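Local coordinates for chitinase (Chromobacterium violaceum, PDB 4TXG), which probably binds chitin and hydrolyses its glycosidic bonds, as a member of glycoside hydrolase family 18, at residues 118-123 with 140-145; 134-139 with 361-366; 403-408 with 479-484; 417-422 with 437-442; 713-718 with 735-740. One frame throughout, in Å; residues are numbered along the deposited sequence.

Contact 1 (118-123 with 140-145); sequences NALCRP and YKQGGA
Pro123 sets its CG atom over the middle of the Tyr140 ring, 3.5 Å from the ring centroid and 11° off the normal, a CH-pi contact made squarely on the face. This is the tight part of the contact, and the backbones close in beside it: the CA atoms of Pro123 and Gly144 are 3.7 Å apart, and Cys121 O meets Gly144 CA at 3.4 Å. Gly144 CA also lies 3.5 Å from Arg122 O, the two backbones packing with no side chain between them. Cys121 adds its CB against Tyr140 CB at 4.2 Å, while its SG, turned beside the backbone N (chi1 -61°), is tied to Cys137 by a disulfide. Lys141 to Gly144 form a type II beta turn, and the contact is looser toward its exposed tip. There Gly143 N donates to Leu120 O at 2.9 Å, whereas the side chains of Leu120 and Gln142 come no closer than 4.4 Å (CD1 to OE1). Both segments belong to the loop region leading into strand 155-161. The hydroxyl of Tyr140 reaches the barrel itself, hydrogen-bonded to Asp390, just before strand 391-395, and to Gln365 on strand 365-371.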
# COMPACT_ATOMS: atom_id res chain seq x y z
N ASN A 118 4.18 26.89 -10.58
CA ASN A 118 4.20 25.54 -10.04
C ASN A 118 2.82 24.89 -9.93
O ASN A 118 2.70 23.66 -9.95
CB ASN A 118 4.87 25.55 -8.67
CG ASN A 118 6.38 25.58 -8.77
OD1 ASN A 118 6.99 24.70 -9.39
ND2 ASN A 118 7.00 26.59 -8.17
N ALA A 119 1.78 25.71 -9.84
CA ALA A 119 0.43 25.18 -9.72
C ALA A 119 0.01 24.41 -10.98
O ALA A 119 -0.89 23.57 -10.93
CB ALA A 119 -0.55 26.30 -9.44
N LEU A 120 0.67 24.69 -12.09
CA LEU A 120 0.39 23.99 -13.34
C LEU A 120 0.92 22.54 -13.33
O LEU A 120 0.58 21.75 -14.21
CB LEU A 120 1.00 24.76 -14.52
CG LEU A 120 0.30 26.09 -14.80
CD1 LEU A 120 1.13 26.94 -15.75
CD2 LEU A 120 -1.08 25.83 -15.36
N CYS A 121 1.72 22.20 -12.33
CA CYS A 121 2.30 20.86 -12.24
C CYS A 121 1.78 20.06 -11.05
O CYS A 121 2.32 19.01 -10.72
CB CYS A 121 3.83 20.96 -12.15
SG CYS A 121 4.59 21.74 -13.59
N ARG A 122 0.73 20.55 -10.39
CA ARG A 122 0.22 19.83 -9.23
C ARG A 122 -0.46 18.53 -9.68
O ARG A 122 -1.27 18.55 -10.60
CB ARG A 122 -0.77 20.70 -8.44
CG ARG A 122 -1.31 20.01 -7.19
CD ARG A 122 -2.24 20.92 -6.37
NE ARG A 122 -3.31 21.48 -7.18
CZ ARG A 122 -4.48 20.88 -7.42
NH1 ARG A 122 -4.74 19.69 -6.89
NH2 ARG A 122 -5.39 21.49 -8.18
N PRO A 123 -0.10 17.39 -9.04
CA PRO A 123 -0.79 16.13 -9.36
C PRO A 123 -2.30 16.23 -9.21
O PRO A 123 -2.79 16.90 -8.29
CB PRO A 123 -0.20 15.14 -8.34
CG PRO A 123 1.20 15.67 -8.11
CD PRO A 123 1.03 17.18 -8.13
N TYR A 140 7.28 17.08 -11.04
CA TYR A 140 6.13 16.78 -11.88
C TYR A 140 6.11 17.59 -13.18
O TYR A 140 6.69 18.66 -13.27
CB TYR A 140 4.83 17.03 -11.12
CG TYR A 140 4.69 16.14 -9.90
CD1 TYR A 140 4.44 14.79 -10.03
CD2 TYR A 140 4.82 16.67 -8.61
CE1 TYR A 140 4.32 13.96 -8.92
CE2 TYR A 140 4.69 15.85 -7.49
CZ TYR A 140 4.45 14.49 -7.65
OH TYR A 140 4.33 13.67 -6.55
N LYS A 141 5.44 17.03 -14.18
CA LYS A 141 5.26 17.70 -15.46
C LYS A 141 4.04 18.60 -15.40
O LYS A 141 3.26 18.50 -14.45
CB LYS A 141 5.08 16.67 -16.58
CG LYS A 141 6.12 15.58 -16.56
CD LYS A 141 5.73 14.42 -17.46
CE LYS A 141 6.68 13.26 -17.29
NZ LYS A 141 6.35 12.13 -18.19
N GLN A 142 3.87 19.47 -16.39
CA GLN A 142 2.62 20.21 -16.46
C GLN A 142 1.50 19.19 -16.63
O GLN A 142 1.59 18.29 -17.45
CB GLN A 142 2.64 21.25 -17.58
CG GLN A 142 3.66 22.35 -17.32
CD GLN A 142 3.45 23.58 -18.16
OE1 GLN A 142 2.33 23.86 -18.60
NE2 GLN A 142 4.52 24.33 -18.39
N GLY A 143 0.47 19.32 -15.80
CA GLY A 143 -0.59 18.33 -15.75
C GLY A 143 -0.46 17.37 -14.59
O GLY A 143 -1.40 16.63 -14.27
N GLY A 144 0.71 17.36 -13.94
CA GLY A 144 0.86 16.63 -12.69
C GLY A 144 1.47 15.23 -12.74
O GLY A 144 1.67 14.62 -11.69
N ALA A 145 1.75 14.71 -13.93
CA ALA A 145 2.38 13.39 -14.03
C ALA A 145 3.83 13.49 -13.56
O ALA A 145 4.47 14.52 -13.74
CB ALA A 145 2.32 12.86 -15.47

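Contact 2 (134-139 with 361-366); sequences VPYCAV and GRYYQI
Tyr363 points its side chain into the 134-139 loop and is approached there from several directions. With CG anti to its backbone N (chi1 -173°), the ring extends between Val134 and Val139. Val134 CG1 lies at the ring edge, in plane, 3.4 Å from Tyr363 CE1; the same methyl also lies over one face of Tyr136, offset toward the rim, and touches both rings. Their rings are oblique, planes at 45° and centroids 5.3 Å apart, with Tyr136 CE1 3.5 Å from Tyr363 OH. Val139 crosses Tyr363 at about a right angle and places CG2 3.7 Å from Tyr363 CB. The loop thereby packs against the entrance of a barrel strand: Gly361, the first residue after helix 338-360, leaves helical angles with positive phi, and residues 361-364 lead into strand 365-371, a parallel member of the TIM barrel of the GH18 family. Pro135, centre of an inverse gamma turn, lays CG against the backbone, 3.7 Å from Arg362 C, and also touches Ala357 of the preceding helix. One water links the two phenols, 2.9 Å from Tyr136 OH and donating to Tyr363 OH. The latter hydroxyl is held further by Asp390, whose other carboxylate oxygen accepts from Ile366 N.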
# COMPACT_ATOMS: atom_id res chain seq x y z
N VAL A 134 4.62 25.72 -3.48
CA VAL A 134 5.17 24.36 -3.50
C VAL A 134 5.77 24.08 -4.87
O VAL A 134 5.09 24.22 -5.88
CB VAL A 134 4.08 23.34 -3.18
CG1 VAL A 134 4.64 21.93 -3.15
CG2 VAL A 134 3.41 23.70 -1.86
N PRO A 135 7.05 23.68 -4.91
CA PRO A 135 7.78 23.53 -6.18
C PRO A 135 7.46 22.24 -6.94
O PRO A 135 8.34 21.42 -7.16
CB PRO A 135 9.25 23.55 -5.74
CG PRO A 135 9.22 22.96 -4.36
CD PRO A 135 7.93 23.47 -3.74
N TYR A 136 6.21 22.09 -7.36
CA TYR A 136 5.79 20.85 -8.04
C TYR A 136 6.57 20.57 -9.32
O TYR A 136 6.77 19.41 -9.68
CB TYR A 136 4.31 20.89 -8.38
CG TYR A 136 3.40 20.82 -7.19
CD1 TYR A 136 3.38 19.69 -6.37
CD2 TYR A 136 2.56 21.88 -6.87
CE1 TYR A 136 2.54 19.63 -5.27
CE2 TYR A 136 1.73 21.82 -5.78
CZ TYR A 136 1.72 20.70 -4.99
OH TYR A 136 0.87 20.66 -3.91
N CYS A 137 6.98 21.62 -10.02
CA CYS A 137 7.58 21.43 -11.33
C CYS A 137 8.99 20.85 -11.24
O CYS A 137 9.57 20.46 -12.25
CB CYS A 137 7.57 22.74 -12.12
SG CYS A 137 5.92 23.08 -12.81
N ALA A 138 9.51 20.76 -10.02
CA ALA A 138 10.79 20.10 -9.79
C ALA A 138 10.70 18.58 -9.97
O ALA A 138 11.70 17.92 -10.27
CB ALA A 138 11.32 20.44 -8.39
N VAL A 139 9.50 18.02 -9.79
CA VAL A 139 9.30 16.57 -9.78
C VAL A 139 8.20 16.16 -10.75
O VAL A 139 8.18 15.02 -11.25
CB VAL A 139 8.95 16.07 -8.33
CG1 VAL A 139 8.41 14.65 -8.32
CG2 VAL A 139 10.18 16.17 -7.42
N GLY A 361 13.47 24.98 -2.12
CA GLY A 361 13.46 24.99 -3.57
C GLY A 361 13.58 23.61 -4.18
O GLY A 361 14.09 23.46 -5.29
N ARG A 362 13.11 22.59 -3.46
CA ARG A 362 13.07 21.24 -4.00
C ARG A 362 11.88 20.52 -3.37
O ARG A 362 11.49 20.84 -2.26
CB ARG A 362 14.37 20.49 -3.75
CG ARG A 362 14.63 20.12 -2.30
CD ARG A 362 14.24 18.68 -2.06
NE ARG A 362 15.39 17.78 -2.05
CZ ARG A 362 15.34 16.52 -2.46
NH1 ARG A 362 16.42 15.75 -2.42
NH2 ARG A 362 14.19 16.04 -2.92
N TYR A 363 11.31 19.56 -4.07
CA TYR A 363 10.05 18.98 -3.62
C TYR A 363 10.24 17.75 -2.73
O TYR A 363 11.16 16.96 -2.94
CB TYR A 363 9.20 18.62 -4.85
CG TYR A 363 7.82 18.17 -4.49
CD1 TYR A 363 6.87 19.10 -4.08
CD2 TYR A 363 7.47 16.83 -4.53
CE1 TYR A 363 5.60 18.70 -3.74
CE2 TYR A 363 6.20 16.43 -4.18
CZ TYR A 363 5.27 17.37 -3.79
OH TYR A 363 4.00 16.99 -3.44
N TYR A 364 9.36 17.60 -1.73
CA TYR A 364 9.37 16.41 -0.87
C TYR A 364 8.06 15.65 -0.99
O TYR A 364 6.99 16.21 -0.79
CB TYR A 364 9.61 16.79 0.60
CG TYR A 364 10.91 17.53 0.85
CD1 TYR A 364 12.13 16.88 0.73
CD2 TYR A 364 10.91 18.88 1.19
CE1 TYR A 364 13.33 17.55 0.95
CE2 TYR A 364 12.11 19.56 1.41
CZ TYR A 364 13.31 18.89 1.29
OH TYR A 364 14.50 19.57 1.51
N GLN A 365 8.16 14.37 -1.32
CA GLN A 365 6.98 13.53 -1.49
C GLN A 365 6.52 12.90 -0.18
O GLN A 365 7.34 12.58 0.69
CB GLN A 365 7.24 12.44 -2.54
CG GLN A 365 7.25 12.95 -4.00
CD GLN A 365 7.46 11.83 -5.02
OE1 GLN A 365 8.39 11.03 -4.89
NE2 GLN A 365 6.61 11.79 -6.05
N ILE A 366 5.21 12.74 -0.02
CA ILE A 366 4.68 11.88 1.03
C ILE A 366 3.97 10.71 0.39
O ILE A 366 3.06 10.90 -0.42
CB ILE A 366 3.68 12.60 1.94
CG1 ILE A 366 4.29 13.88 2.47
CG2 ILE A 366 3.25 11.67 3.10
CD1 ILE A 366 3.36 14.61 3.37
O HOH W 1 1.96 18.89 -1.95

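Contact 3 (403-408 with 479-484); sequences WNRFVG and WGSSVG
Arg405 and Val407 pair with residues 479-482 around a single antiparallel-type beta bridge, Phe406 with Ser481, flanked by backbone hydrogen bonds, that joins two long loops of the GH18 TIM barrel. One loop follows barrel strand 391-395; the other follows strand 466-468, part of a small antiparallel sheet outside the barrel. The evidence for the bridge is directional and bonded: the two segments run 155° apart, and Ser482 N donates to Arg405 O at 2.9 Å. Val407 N returns a bond to Gly480 O at 3.1 Å, and a third bond, Trp479 N to Val407 O, is weak. Upstream, Asn404 OD1 accepts from Phe406 N, an Asx turn that shapes the chain entering the bridge. Val407 spreads CG2 toward Ser482 CB (3.8 Å), on the side where Trp468 touches both residues. The Trp479 indole folds back toward Gly408, CZ3 lying 4.0 Å from its CA, and bonds through NE1 to Asp416. Arg405 runs alongside Val483, with CD 3.6 Å from Val483 CG2. Its chain, extended from CG to NE, carries the guanidinium past the Phe406 ring, whose CZ lies over one guanidinium face, offset toward the rim; NE donates to a water at 2.7 Å, which is 3.2 Å from Ser481 OG.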
# COMPACT_ATOMS: atom_id res chain seq x y z
N TRP A 403 -0.59 -17.55 9.00
CA TRP A 403 -1.28 -17.04 10.19
C TRP A 403 -2.71 -17.61 10.26
O TRP A 403 -3.33 -17.60 11.33
CB TRP A 403 -1.32 -15.51 10.18
CG TRP A 403 -1.68 -14.92 8.85
CD1 TRP A 403 -2.94 -14.65 8.39
CD2 TRP A 403 -0.78 -14.53 7.80
NE1 TRP A 403 -2.88 -14.12 7.12
CE2 TRP A 403 -1.57 -14.04 6.74
CE3 TRP A 403 0.61 -14.55 7.66
CZ2 TRP A 403 -1.01 -13.57 5.55
CZ3 TRP A 403 1.16 -14.09 6.47
CH2 TRP A 403 0.36 -13.60 5.44
N ASN A 404 -3.22 -18.13 9.15
CA ASN A 404 -4.44 -18.93 9.22
C ASN A 404 -4.38 -20.14 8.29
O ASN A 404 -3.40 -20.36 7.59
CB ASN A 404 -5.69 -18.08 8.95
CG ASN A 404 -5.75 -17.52 7.54
OD1 ASN A 404 -5.56 -18.23 6.57
ND2 ASN A 404 -6.03 -16.22 7.44
N ARG A 405 -5.46 -20.92 8.28
CA ARG A 405 -5.45 -22.23 7.66
C ARG A 405 -5.77 -22.24 6.17
O ARG A 405 -5.70 -23.30 5.54
CB ARG A 405 -6.45 -23.13 8.38
CG ARG A 405 -7.91 -22.77 8.08
CD ARG A 405 -8.85 -23.55 9.00
NE ARG A 405 -10.26 -23.24 8.74
CZ ARG A 405 -10.91 -22.23 9.30
NH1 ARG A 405 -10.28 -21.40 10.12
NH2 ARG A 405 -12.19 -22.02 9.03
N PHE A 406 -6.14 -21.10 5.60
CA PHE A 406 -6.62 -21.08 4.23
C PHE A 406 -5.47 -21.01 3.24
O PHE A 406 -4.83 -19.97 3.08
CB PHE A 406 -7.60 -19.92 4.02
CG PHE A 406 -8.80 -19.99 4.91
CD1 PHE A 406 -9.79 -20.94 4.68
CD2 PHE A 406 -8.95 -19.12 5.98
CE1 PHE A 406 -10.90 -21.01 5.51
CE2 PHE A 406 -10.06 -19.19 6.80
CZ PHE A 406 -11.03 -20.14 6.56
N VAL A 407 -5.20 -22.13 2.59
CA VAL A 407 -4.05 -22.25 1.70
C VAL A 407 -4.35 -21.65 0.33
O VAL A 407 -5.29 -22.05 -0.34
CB VAL A 407 -3.65 -23.72 1.52
CG1 VAL A 407 -2.43 -23.83 0.62
CG2 VAL A 407 -3.39 -24.38 2.89
N GLY A 408 -3.53 -20.69 -0.10
CA GLY A 408 -3.80 -20.03 -1.36
C GLY A 408 -2.75 -19.00 -1.71
O GLY A 408 -1.78 -18.81 -0.95
N TRP A 479 -6.44 -23.72 -2.36
CA TRP A 479 -7.70 -23.61 -1.62
C TRP A 479 -7.91 -24.81 -0.71
O TRP A 479 -9.04 -25.15 -0.35
CB TRP A 479 -8.90 -23.43 -2.56
CG TRP A 479 -8.79 -22.25 -3.50
CD1 TRP A 479 -9.09 -22.25 -4.84
CD2 TRP A 479 -8.34 -20.91 -3.20
NE1 TRP A 479 -8.86 -21.01 -5.38
CE2 TRP A 479 -8.41 -20.16 -4.39
CE3 TRP A 479 -7.89 -20.28 -2.03
CZ2 TRP A 479 -8.04 -18.82 -4.46
CZ3 TRP A 479 -7.53 -18.93 -2.10
CH2 TRP A 479 -7.61 -18.22 -3.31
N GLY A 480 -6.80 -25.44 -0.32
CA GLY A 480 -6.83 -26.47 0.70
C GLY A 480 -6.80 -25.87 2.09
O GLY A 480 -6.98 -24.66 2.28
N SER A 481 -6.56 -26.73 3.08
CA SER A 481 -6.59 -26.32 4.47
C SER A 481 -5.39 -26.86 5.22
O SER A 481 -4.99 -28.01 5.03
CB SER A 481 -7.88 -26.81 5.15
OG SER A 481 -7.86 -26.52 6.53
N SER A 482 -4.83 -26.04 6.10
CA SER A 482 -3.66 -26.43 6.86
C SER A 482 -3.71 -25.80 8.24
O SER A 482 -3.34 -24.65 8.41
CB SER A 482 -2.39 -26.01 6.14
OG SER A 482 -1.27 -26.07 7.01
N VAL A 483 -4.19 -26.55 9.23
CA VAL A 483 -4.32 -26.01 10.58
C VAL A 483 -3.06 -26.33 11.38
O VAL A 483 -2.53 -27.44 11.31
CB VAL A 483 -5.57 -26.58 11.28
CG1 VAL A 483 -5.59 -26.20 12.77
CG2 VAL A 483 -6.83 -26.08 10.57
N GLY A 484 -2.58 -25.35 12.14
CA GLY A 484 -1.32 -25.49 12.85
C GLY A 484 -1.47 -25.58 14.35
O GLY A 484 -2.54 -25.30 14.91
O HOH W 2 -10.45 -24.63 6.44

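Contact 4 (417-422 with 437-442); sequences GKDAEL and GYLNTD
Leu422 drives its two methyls into the 437-439 loop. CD2 lies 3.5 Å from Tyr438 CZ, approaching the ring obliquely, and 4.0 Å from Leu439 CD1, while CD1 rests 3.8 Å from Gly437 CA. The Leu439 side chain crosses those of Asp419 and Glu421 at about right angles, with CD1 3.8 Å from Asp419 OD2. A water in the same gap lies within hydrogen-bonding distance of Asp419 OD2 and Leu439 O. In the next shell, the Asp419 carboxylate is fixed as an N-cap: OD1 accepts from Glu421 N at 2.9 Å and from Leu422 N at 3.2 Å, the second bond 34° out of the carboxylate plane. OD1 thus grips the first turn of the helix that presents Leu422, and OD2 also bonds to His400. Across the contact, Leu439 is the centre of an inverse gamma turn, and Asn440 ND2 donates to Gly437 O at 2.9 Å from well above the carbonyl plane, tying the residue before the turn to its last residue. Tyr438 N is buried here with no polar partner in the model. Asn440 itself caps the following helix through OD1 and Trp443 N. The contact therefore joins the beginnings of two helices, 420-424 and 441-448, in the connection between barrel strands 391-395 and 457-462, with Trp479 lying against Asp419.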
# COMPACT_ATOMS: atom_id res chain seq x y z
N GLY A 417 -13.60 -16.85 -7.81
CA GLY A 417 -14.87 -17.35 -7.31
C GLY A 417 -14.71 -18.49 -6.32
O GLY A 417 -15.71 -19.04 -5.83
N LYS A 418 -13.47 -18.84 -6.00
CA LYS A 418 -13.21 -20.04 -5.19
C LYS A 418 -12.28 -19.81 -3.99
O LYS A 418 -11.78 -20.77 -3.42
CB LYS A 418 -12.61 -21.14 -6.07
CG LYS A 418 -13.51 -21.64 -7.19
CD LYS A 418 -12.79 -22.70 -8.01
CE LYS A 418 -13.26 -22.72 -9.46
NZ LYS A 418 -12.87 -21.47 -10.17
N ASP A 419 -12.05 -18.55 -3.61
CA ASP A 419 -11.20 -18.27 -2.45
C ASP A 419 -11.79 -18.96 -1.22
O ASP A 419 -12.91 -18.65 -0.83
CB ASP A 419 -11.05 -16.77 -2.21
CG ASP A 419 -10.04 -16.44 -1.11
OD1 ASP A 419 -10.28 -16.83 0.06
OD2 ASP A 419 -9.02 -15.80 -1.40
N ALA A 420 -11.04 -19.89 -0.63
CA ALA A 420 -11.58 -20.74 0.43
C ALA A 420 -11.95 -19.95 1.68
O ALA A 420 -12.85 -20.33 2.43
CB ALA A 420 -10.57 -21.84 0.78
N GLU A 421 -11.25 -18.84 1.91
CA GLU A 421 -11.54 -17.99 3.06
C GLU A 421 -12.85 -17.24 2.85
O GLU A 421 -13.71 -17.21 3.73
CB GLU A 421 -10.40 -17.00 3.32
CG GLU A 421 -10.59 -16.17 4.57
CD GLU A 421 -9.32 -15.44 4.99
OE1 GLU A 421 -9.35 -14.77 6.05
OE2 GLU A 421 -8.29 -15.54 4.29
N LEU A 422 -13.00 -16.65 1.67
CA LEU A 422 -14.23 -15.95 1.32
C LEU A 422 -15.43 -16.90 1.33
O LEU A 422 -16.51 -16.52 1.78
CB LEU A 422 -14.09 -15.27 -0.05
CG LEU A 422 -13.06 -14.15 -0.08
CD1 LEU A 422 -13.12 -13.40 -1.42
CD2 LEU A 422 -13.27 -13.19 1.07
N GLY A 437 -15.71 -10.82 -5.15
CA GLY A 437 -14.72 -11.32 -4.20
C GLY A 437 -13.58 -10.32 -4.09
O GLY A 437 -13.14 -9.79 -5.10
N TYR A 438 -13.09 -10.06 -2.88
CA TYR A 438 -12.22 -8.88 -2.69
C TYR A 438 -10.77 -9.15 -2.30
O TYR A 438 -9.99 -8.20 -2.20
CB TYR A 438 -12.83 -7.95 -1.63
CG TYR A 438 -13.10 -8.63 -0.31
CD1 TYR A 438 -12.11 -8.73 0.66
CD2 TYR A 438 -14.34 -9.19 -0.05
CE1 TYR A 438 -12.35 -9.37 1.86
CE2 TYR A 438 -14.59 -9.82 1.15
CZ TYR A 438 -13.60 -9.91 2.10
OH TYR A 438 -13.87 -10.54 3.29
N LEU A 439 -10.38 -10.41 -2.10
CA LEU A 439 -9.00 -10.70 -1.68
C LEU A 439 -8.09 -10.81 -2.89
O LEU A 439 -7.53 -11.87 -3.19
CB LEU A 439 -8.94 -12.00 -0.85
CG LEU A 439 -9.44 -11.90 0.59
CD1 LEU A 439 -9.28 -13.22 1.32
CD2 LEU A 439 -8.71 -10.78 1.33
N ASN A 440 -7.93 -9.70 -3.61
CA ASN A 440 -7.12 -9.72 -4.81
C ASN A 440 -6.67 -8.31 -5.18
O ASN A 440 -7.27 -7.33 -4.77
CB ASN A 440 -7.88 -10.37 -5.97
CG ASN A 440 -9.21 -9.67 -6.25
OD1 ASN A 440 -9.26 -8.71 -7.01
ND2 ASN A 440 -10.29 -10.16 -5.64
N THR A 441 -5.59 -8.25 -5.95
CA THR A 441 -4.94 -7.00 -6.34
C THR A 441 -5.88 -6.08 -7.10
O THR A 441 -5.91 -4.87 -6.86
CB THR A 441 -3.69 -7.32 -7.19
OG1 THR A 441 -2.81 -8.16 -6.42
CG2 THR A 441 -2.95 -6.05 -7.61
N ASP A 442 -6.65 -6.67 -8.01
CA ASP A 442 -7.56 -5.90 -8.86
C ASP A 442 -8.60 -5.19 -8.00
O ASP A 442 -8.92 -4.01 -8.26
CB ASP A 442 -8.23 -6.84 -9.88
CG ASP A 442 -9.19 -6.12 -10.82
OD1 ASP A 442 -8.74 -5.62 -11.88
OD2 ASP A 442 -10.40 -6.08 -10.51
O HOH W 3 -7.14 -14.46 -2.96

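Contact 5 (713-718 with 735-740); sequences FGLKVV and NRVSVK
Lys716 and Ser738 form an antiparallel hydrogen-bonded pair, Lys716 N to Ser738 O at 3.1 Å and Ser738 N to Lys716 O at 2.8 Å. Val717 and Val737 make the neighbouring non-hydrogen-bonded pair, after which Val718 N bonds to Arg736 O at 2.8 Å and the chain turns a corner. The segments run 140° apart, diverging toward Phe713, where waters replace direct bonds: one accepts from Lys740 N and donates to Phe713 O, and another donates to both Phe713 O and Lys740 O. Strand 716-719 is an outermost strand of a mixed sheet, and strand 734-740 is its inner neighbour, itself paired with strand 694-700. A second, antiparallel sheet contributes strand 752-758, an arrangement consistent with a beta sandwich in the Chitinase C region. Leu715 touches Val757 of that second sheet and meets Val737 CG1 through its CG at 3.6 Å; its CB lies 4.0 Å from Val739 CB. Phe713 brings CB to Val739 CG2 at 3.7 Å and packs on Leu755. Val717 and Val737 cross at about a right angle, CG2 to CG2. Lys716 and Ser738 point to the other face, and Val718, at the corner, brings CG1 to 3.5 Å from Ser738 CB. Val739 CG2 stands anti to its backbone N, which turns that methyl toward Phe713, while Ser738 OG bonds to Glu694.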
# COMPACT_ATOMS: atom_id res chain seq x y z
N PHE A 713 -34.72 8.92 -0.12
CA PHE A 713 -34.29 9.83 -1.19
C PHE A 713 -34.27 9.18 -2.59
O PHE A 713 -34.31 9.88 -3.60
CB PHE A 713 -32.88 10.37 -0.90
CG PHE A 713 -32.82 11.47 0.12
CD1 PHE A 713 -33.11 11.22 1.45
CD2 PHE A 713 -32.40 12.75 -0.24
CE1 PHE A 713 -33.05 12.24 2.40
CE2 PHE A 713 -32.33 13.78 0.70
CZ PHE A 713 -32.65 13.51 2.02
N GLY A 714 -34.16 7.86 -2.64
CA GLY A 714 -34.10 7.17 -3.93
C GLY A 714 -32.74 7.19 -4.62
O GLY A 714 -32.67 7.07 -5.84
N LEU A 715 -31.67 7.35 -3.85
CA LEU A 715 -30.30 7.23 -4.37
C LEU A 715 -30.13 5.93 -5.13
O LEU A 715 -30.54 4.87 -4.65
CB LEU A 715 -29.29 7.32 -3.22
CG LEU A 715 -27.79 7.23 -3.52
CD1 LEU A 715 -27.01 8.06 -2.52
CD2 LEU A 715 -27.29 5.79 -3.51
N LYS A 716 -29.52 5.99 -6.31
CA LYS A 716 -29.30 4.77 -7.08
C LYS A 716 -28.16 4.91 -8.08
O LYS A 716 -27.72 6.01 -8.39
CB LYS A 716 -30.57 4.38 -7.83
CG LYS A 716 -30.94 5.33 -8.95
CD LYS A 716 -32.32 4.99 -9.50
CE LYS A 716 -32.62 5.73 -10.79
NZ LYS A 716 -32.43 7.20 -10.67
N VAL A 717 -27.68 3.77 -8.58
CA VAL A 717 -26.69 3.77 -9.64
C VAL A 717 -27.36 4.08 -10.97
O VAL A 717 -28.32 3.41 -11.35
CB VAL A 717 -25.96 2.42 -9.72
CG1 VAL A 717 -25.09 2.33 -10.97
CG2 VAL A 717 -25.15 2.21 -8.45
N VAL A 718 -26.86 5.09 -11.68
CA VAL A 718 -27.40 5.44 -12.99
C VAL A 718 -26.50 4.93 -14.11
O VAL A 718 -26.91 4.86 -15.27
CB VAL A 718 -27.60 6.96 -13.15
CG1 VAL A 718 -28.79 7.41 -12.32
CG2 VAL A 718 -26.34 7.73 -12.76
N ASN A 735 -19.07 3.09 -10.59
CA ASN A 735 -20.51 3.09 -10.71
C ASN A 735 -20.99 4.51 -10.40
O ASN A 735 -20.84 4.97 -9.27
CB ASN A 735 -21.14 2.08 -9.76
CG ASN A 735 -20.72 0.67 -10.06
OD1 ASN A 735 -20.74 0.24 -11.21
ND2 ASN A 735 -20.32 -0.07 -9.02
N ARG A 736 -21.54 5.20 -11.38
CA ARG A 736 -21.98 6.57 -11.11
C ARG A 736 -23.35 6.55 -10.46
O ARG A 736 -24.27 5.89 -10.92
CB ARG A 736 -22.00 7.42 -12.38
CG ARG A 736 -22.16 8.90 -12.06
CD ARG A 736 -21.64 9.81 -13.16
NE ARG A 736 -21.69 11.21 -12.73
CZ ARG A 736 -20.73 11.80 -12.01
NH1 ARG A 736 -19.64 11.13 -11.64
NH2 ARG A 736 -20.88 13.07 -11.66
N VAL A 737 -23.46 7.30 -9.37
CA VAL A 737 -24.65 7.33 -8.52
C VAL A 737 -25.38 8.66 -8.70
O VAL A 737 -24.73 9.67 -8.94
CB VAL A 737 -24.25 7.12 -7.05
CG1 VAL A 737 -25.35 7.54 -6.09
CG2 VAL A 737 -23.85 5.67 -6.83
N SER A 738 -26.70 8.64 -8.61
CA SER A 738 -27.50 9.86 -8.64
C SER A 738 -28.42 9.91 -7.43
O SER A 738 -29.05 8.92 -7.07
CB SER A 738 -28.33 9.94 -9.92
OG SER A 738 -29.35 10.93 -9.82
N VAL A 739 -28.48 11.07 -6.79
CA VAL A 739 -29.53 11.31 -5.81
C VAL A 739 -30.04 12.73 -6.03
O VAL A 739 -29.27 13.65 -6.30
CB VAL A 739 -29.03 11.11 -4.37
CG1 VAL A 739 -27.90 12.09 -4.04
CG2 VAL A 739 -30.20 11.24 -3.37
N LYS A 740 -31.36 12.90 -5.95
CA LYS A 740 -31.97 14.21 -6.16
C LYS A 740 -32.59 14.73 -4.88
O LYS A 740 -33.12 13.95 -4.08
CB LYS A 740 -33.06 14.13 -7.24
CG LYS A 740 -32.58 13.68 -8.59
CD LYS A 740 -33.71 13.71 -9.61
CE LYS A 740 -33.24 13.19 -10.96
NZ LYS A 740 -34.32 13.20 -11.98
O HOH W 4 -33.21 10.67 -6.01
O HOH W 5 -35.40 12.47 -3.88
O HOH W 6 -31.84 8.82 -7.78

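How the contacts relate
Contacts 1 and 2 interlock along the chain, their segments alternating: the Cys121-Cys137 disulfide (SG to SG 2.0 Å) and a probable hydrogen bond between Gln365 NE2 and Tyr140 OH, 3.0 Å, join them, with centres 10 Å apart. Contacts 3 and 4 form a second pair, contact 4 nested in the loop that contact 3 closes; Trp479 CH2 lies 3.4 Å from Asp419 OD2. The two pairs sit on opposite sides of the chain's centre, contacts 1 and 3 being 47 Å apart between centres. Contact 5, in the Chitinase C region, stands alone, nearest atoms about 12 Å from contact 4. A cesium ion lies about 4 Å from the Phe713 side chain, and a cesium ion also lies about 7 Å from the Leu422 side chain.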